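Local structure of beta-1,4-mannanase (Cellulomonas fimi, 2BVY) at residues Ser278-Phe283 against Ala317-Trp322; Phe67-Leu72 against Gly106-Ser111. The protein probably hydrolyses internal beta-1,4 linkages of mannans, this piece comprising its family 26 TIM-barrel catalytic domain and a bacterial Ig-like domain. All coordinates share one frame; numbering follows the deposited sequence.

Contact 1: Ser278-Phe283 against Ala317-Trp322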
# COMPACT_ATOMS: atom_id res chain seq x y z
N SER A 278 10.61 0.94 -6.28
CA SER A 278 10.77 1.18 -4.85
C SER A 278 10.46 2.66 -4.63
O SER A 278 10.61 3.48 -5.54
CB SER A 278 12.19 0.84 -4.37
OG SER A 278 13.17 1.62 -5.03
N ALA A 279 10.03 3.00 -3.42
CA ALA A 279 9.68 4.37 -3.10
C ALA A 279 9.61 4.63 -1.60
O ALA A 279 9.31 3.74 -0.80
CB ALA A 279 8.33 4.72 -3.74
N PHE A 280 9.89 5.88 -1.24
CA PHE A 280 9.86 6.34 0.14
C PHE A 280 8.39 6.69 0.41
O PHE A 280 8.04 7.87 0.48
CB PHE A 280 10.75 7.59 0.26
CG PHE A 280 11.23 7.88 1.67
CD1 PHE A 280 10.65 7.27 2.77
CD2 PHE A 280 12.25 8.80 1.87
CE1 PHE A 280 11.08 7.58 4.06
CE2 PHE A 280 12.69 9.12 3.16
CZ PHE A 280 12.11 8.51 4.25
N THR A 281 7.54 5.67 0.54
CA THR A 281 6.11 5.85 0.74
C THR A 281 5.65 6.82 1.84
O THR A 281 4.63 7.47 1.69
CB THR A 281 5.39 4.48 0.94
OG1 THR A 281 6.11 3.68 1.89
CG2 THR A 281 5.32 3.74 -0.38
N GLU A 282 6.40 6.91 2.93
CA GLU A 282 6.05 7.84 4.00
C GLU A 282 7.31 8.36 4.67
O GLU A 282 8.18 7.59 5.08
CB GLU A 282 5.13 7.20 5.06
CG GLU A 282 3.64 7.33 4.76
CD GLU A 282 2.76 6.98 5.96
OE1 GLU A 282 3.05 7.45 7.08
OE2 GLU A 282 1.76 6.24 5.79
N PHE A 283 7.40 9.68 4.78
CA PHE A 283 8.53 10.32 5.42
C PHE A 283 8.04 11.63 6.01
O PHE A 283 7.06 12.22 5.54
CB PHE A 283 9.64 10.60 4.41
CG PHE A 283 9.49 11.92 3.69
CD1 PHE A 283 8.64 12.02 2.59
CD2 PHE A 283 10.17 13.05 4.12
CE1 PHE A 283 8.49 13.24 1.93
CE2 PHE A 283 10.02 14.27 3.48
CZ PHE A 283 9.18 14.37 2.38
N ALA A 317 11.26 6.22 -6.56
CA ALA A 317 10.33 7.04 -7.33
C ALA A 317 9.66 8.23 -6.66
O ALA A 317 9.49 9.27 -7.30
CB ALA A 317 9.27 6.14 -7.96
N TYR A 318 9.26 8.10 -5.40
CA TYR A 318 8.60 9.20 -4.73
C TYR A 318 8.71 9.17 -3.21
O TYR A 318 9.09 8.17 -2.62
CB TYR A 318 7.12 9.26 -5.12
CG TYR A 318 6.30 8.03 -4.75
CD1 TYR A 318 6.23 6.93 -5.60
CD2 TYR A 318 5.56 7.98 -3.56
CE1 TYR A 318 5.45 5.82 -5.29
CE2 TYR A 318 4.78 6.88 -3.23
CZ TYR A 318 4.72 5.81 -4.11
OH TYR A 318 3.91 4.73 -3.82
N MET A 319 8.38 10.30 -2.59
CA MET A 319 8.41 10.43 -1.15
C MET A 319 7.23 11.32 -0.77
O MET A 319 7.14 12.46 -1.21
CB MET A 319 9.75 11.01 -0.66
CG MET A 319 10.10 12.41 -1.15
SD MET A 319 11.88 12.79 -0.96
CE MET A 319 12.05 12.79 0.82
N GLU A 320 6.33 10.76 0.03
CA GLU A 320 5.12 11.45 0.47
C GLU A 320 5.17 11.77 1.96
O GLU A 320 5.52 10.91 2.77
CB GLU A 320 3.89 10.57 0.21
CG GLU A 320 2.54 11.31 0.33
CD GLU A 320 1.37 10.41 0.76
OE1 GLU A 320 1.37 9.19 0.47
OE2 GLU A 320 0.43 10.93 1.39
N THR A 321 4.84 13.01 2.33
CA THR A 321 4.82 13.33 3.74
C THR A 321 3.35 13.42 4.14
O THR A 321 2.48 13.46 3.26
CB THR A 321 5.60 14.64 4.06
OG1 THR A 321 5.87 14.68 5.47
CG2 THR A 321 4.81 15.87 3.65
N TRP A 322 3.05 13.46 5.43
CA TRP A 322 1.66 13.45 5.86
C TRP A 322 0.82 14.72 5.79
O TRP A 322 1.32 15.81 5.49
CB TRP A 322 1.55 12.82 7.25
CG TRP A 322 0.35 11.92 7.35
CD1 TRP A 322 -0.68 12.02 8.24
CD2 TRP A 322 0.03 10.81 6.49
NE1 TRP A 322 -1.62 11.04 7.99
CE2 TRP A 322 -1.20 10.29 6.92
CE3 TRP A 322 0.68 10.22 5.40
CZ2 TRP A 322 -1.81 9.18 6.30
CZ3 TRP A 322 0.08 9.12 4.78
CH2 TRP A 322 -1.15 8.62 5.24
O HOH W 1 2.78 6.97 -0.23

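Contact 2: Phe67-Leu72 against Gly106-Ser111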
# COMPACT_ATOMS: atom_id res chain seq x y z
N PHE A 67 -0.58 12.90 -4.97
CA PHE A 67 -1.70 13.26 -4.10
C PHE A 67 -2.10 12.00 -3.33
O PHE A 67 -2.58 11.04 -3.93
CB PHE A 67 -2.90 13.73 -4.93
CG PHE A 67 -2.71 15.08 -5.59
CD1 PHE A 67 -1.59 15.34 -6.37
CD2 PHE A 67 -3.67 16.07 -5.45
CE1 PHE A 67 -1.44 16.56 -7.02
CE2 PHE A 67 -3.53 17.31 -6.09
CZ PHE A 67 -2.42 17.55 -6.88
N GLY A 68 -1.90 12.00 -2.02
CA GLY A 68 -2.25 10.83 -1.23
C GLY A 68 -3.62 10.93 -0.58
O GLY A 68 -4.02 11.99 -0.13
N TRP A 69 -4.35 9.81 -0.55
CA TRP A 69 -5.68 9.78 0.05
C TRP A 69 -5.80 8.58 0.97
O TRP A 69 -4.85 7.81 1.13
CB TRP A 69 -6.75 9.69 -1.04
CG TRP A 69 -6.56 10.67 -2.16
CD1 TRP A 69 -6.05 10.42 -3.41
CD2 TRP A 69 -6.87 12.07 -2.14
NE1 TRP A 69 -6.04 11.57 -4.16
CE2 TRP A 69 -6.54 12.60 -3.41
CE3 TRP A 69 -7.40 12.93 -1.17
CZ2 TRP A 69 -6.72 13.95 -3.73
CZ3 TRP A 69 -7.59 14.28 -1.49
CH2 TRP A 69 -7.24 14.77 -2.76
N ASP A 70 -6.97 8.40 1.58
CA ASP A 70 -7.17 7.29 2.49
C ASP A 70 -8.62 6.84 2.56
O ASP A 70 -9.53 7.66 2.54
CB ASP A 70 -6.68 7.70 3.88
CG ASP A 70 -6.41 6.51 4.76
OD1 ASP A 70 -7.37 5.90 5.29
OD2 ASP A 70 -5.22 6.16 4.91
N THR A 71 -8.85 5.53 2.67
CA THR A 71 -10.21 5.00 2.75
C THR A 71 -10.98 5.55 3.95
O THR A 71 -12.17 5.28 4.10
CB THR A 71 -10.23 3.45 2.80
OG1 THR A 71 -9.38 2.99 3.85
CG2 THR A 71 -9.75 2.88 1.48
N LEU A 72 -10.31 6.32 4.81
CA LEU A 72 -11.00 6.94 5.94
C LEU A 72 -12.01 7.92 5.35
O LEU A 72 -12.97 8.30 6.00
CB LEU A 72 -10.01 7.69 6.85
CG LEU A 72 -9.22 6.91 7.90
CD1 LEU A 72 -8.19 7.82 8.56
CD2 LEU A 72 -10.17 6.34 8.94
N GLY A 106 -1.40 15.45 -11.17
CA GLY A 106 -0.65 14.67 -10.19
C GLY A 106 -0.96 13.19 -10.22
O GLY A 106 -1.85 12.74 -10.94
N VAL A 107 -0.20 12.42 -9.44
CA VAL A 107 -0.40 10.98 -9.35
C VAL A 107 -1.09 10.69 -8.02
O VAL A 107 -0.70 11.22 -6.99
CB VAL A 107 0.93 10.22 -9.41
CG1 VAL A 107 0.68 8.73 -9.27
CG2 VAL A 107 1.66 10.52 -10.71
N ASN A 108 -2.10 9.83 -8.07
CA ASN A 108 -2.87 9.48 -6.89
C ASN A 108 -2.43 8.18 -6.21
O ASN A 108 -2.11 7.20 -6.87
CB ASN A 108 -4.35 9.37 -7.26
CG ASN A 108 -4.94 10.69 -7.68
OD1 ASN A 108 -5.37 11.49 -6.85
ND2 ASN A 108 -4.95 10.95 -8.99
N THR A 109 -2.45 8.20 -4.88
CA THR A 109 -2.11 7.02 -4.09
C THR A 109 -3.10 6.95 -2.94
O THR A 109 -3.49 7.97 -2.37
CB THR A 109 -0.67 7.09 -3.55
OG1 THR A 109 -0.36 5.85 -2.90
CG2 THR A 109 -0.52 8.25 -2.56
N VAL A 110 -3.53 5.74 -2.61
CA VAL A 110 -4.51 5.57 -1.55
C VAL A 110 -4.07 4.58 -0.48
O VAL A 110 -3.77 3.42 -0.77
CB VAL A 110 -5.86 5.10 -2.12
CG1 VAL A 110 -6.86 4.86 -0.99
CG2 VAL A 110 -6.38 6.12 -3.13
N SER A 111 -4.01 5.05 0.76
CA SER A 111 -3.65 4.17 1.87
C SER A 111 -4.99 3.77 2.51
O SER A 111 -6.05 4.23 2.08
CB SER A 111 -2.75 4.91 2.86
OG SER A 111 -3.31 6.15 3.23

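Contact 1: Ser278-Phe283 against Ala317-Trp322
Segments Ser278-Phe283 and Ala317-Trp322 run in nearly the same direction, 26° apart, with Phe280 and Met319 bridged at the middle. Firm backbone bonds lie nearer the ends, from Ala317 N to Ser278 O (3.0 Å) and from Phe283 N to Glu320 O (3.0 Å). Phe280 centres an inverse gamma turn, and its own bonds to Tyr318 O and from Glu320 N are weak. Beyond it the Phe283 ring lies between two partners: Met319 CE sits 3.5 Å from the ring centroid, almost on the normal, and Thr321 CB approaches the opposite face nearer the rim. With an alanine in place of Phe283, the Met319 methyl would probably lose its aromatic seat and a gap would open beside Thr321. The OG1 of Thr321, anti to the backbone N (chi1 -163°), donates to a lone pair of Phe283 O at 2.7 Å. The segments lie on the seventh and eighth strands of a clan GH-A (beta/alpha)8 barrel, and Glu282 is the predicted nucleophile. Its OE2 comes to 3.5 Å from Trp322 CZ3, carboxylate and indole planes 28° apart, while the Tyr248 hydroxyl is hydrogen-bonded to OE1 and Arg171 forms a salt bridge with OE2. A water donates to both Thr281 O and Glu320 OE1; Gln37 NE2 is hydrogen-bonded to Glu320 OE2. Earlier in the pair, the methyl of Ala279 rests over the Tyr318 ring, CB to CE1 3.5 Å.

Contact 2: Phe67-Leu72 against Gly106-Ser111
Trp69 and Asn108 meet edge to edge, indole and amide nearly coplanar, with 19° between their planes. The indole NE1 donates to a lone pair of Asn108 OD1 at 2.8 Å, a nearly straight bond (168°) that stays close to both planes and so holds the ring and the amide in one orientation. Asn108 CG stands anti to its carbonyl carbon (chi1 -66°), which brings OD1 across to the neighbouring strand. Val110 CG2 also lies near the ring plane at the indole edge and packs on Trp69 CB (4.2 Å). Nearby, the Phe67 ring reaches Gly106, CE1 to CA 3.8 Å. On the other face of the sheet Thr109 CG2 presses on Gly68 CA at 3.4 Å. Further along, Ser111 OG donates to Asp70 OD2 at 2.5 Å, on the anti side and somewhat out of the carboxylate plane; His113 ND1 is a second partner of that oxygen. Between the two faces the strands pair in parallel: Trp69 N donates to Thr109 O (2.7 Å), Trp69 O accepts from Ser111 N, and Thr71 N carries the bonding on to Ser111 O. The two strands belong to a beta-alpha-beta unit whose connecting helix 87-104 packs, through Ile98 and Ala101, on the face bearing Phe67, Trp69 and Asn108; strand 32-37 flanks 66-70, and strand 168-171 flanks 107-111.

In the fold
Contacts 1 and 2, their centres 12 Å apart, lie in one barrel sheet, where strand 32-37 stands between 318-321 of the first and 66-70 of the second. They touch across the barrel interior: Glu320 OE1 lies 3.7 Å from Thr109 CG2, and Trp322 CH2 lies 3.8 Å from Ser111 OG. Gln37 links the two, hydrogen-bonded to Glu320 and packed on Asp70 and Ser111. The side chain of Glu282 is about 3 Å from that of Glu175, the predicted proton donor, and about 6 Å from that of Ser111, nearest atoms in each case. A cacodylate beside Glu282 and a glycerol beside Trp322, probably from crystallisation, occupy this region.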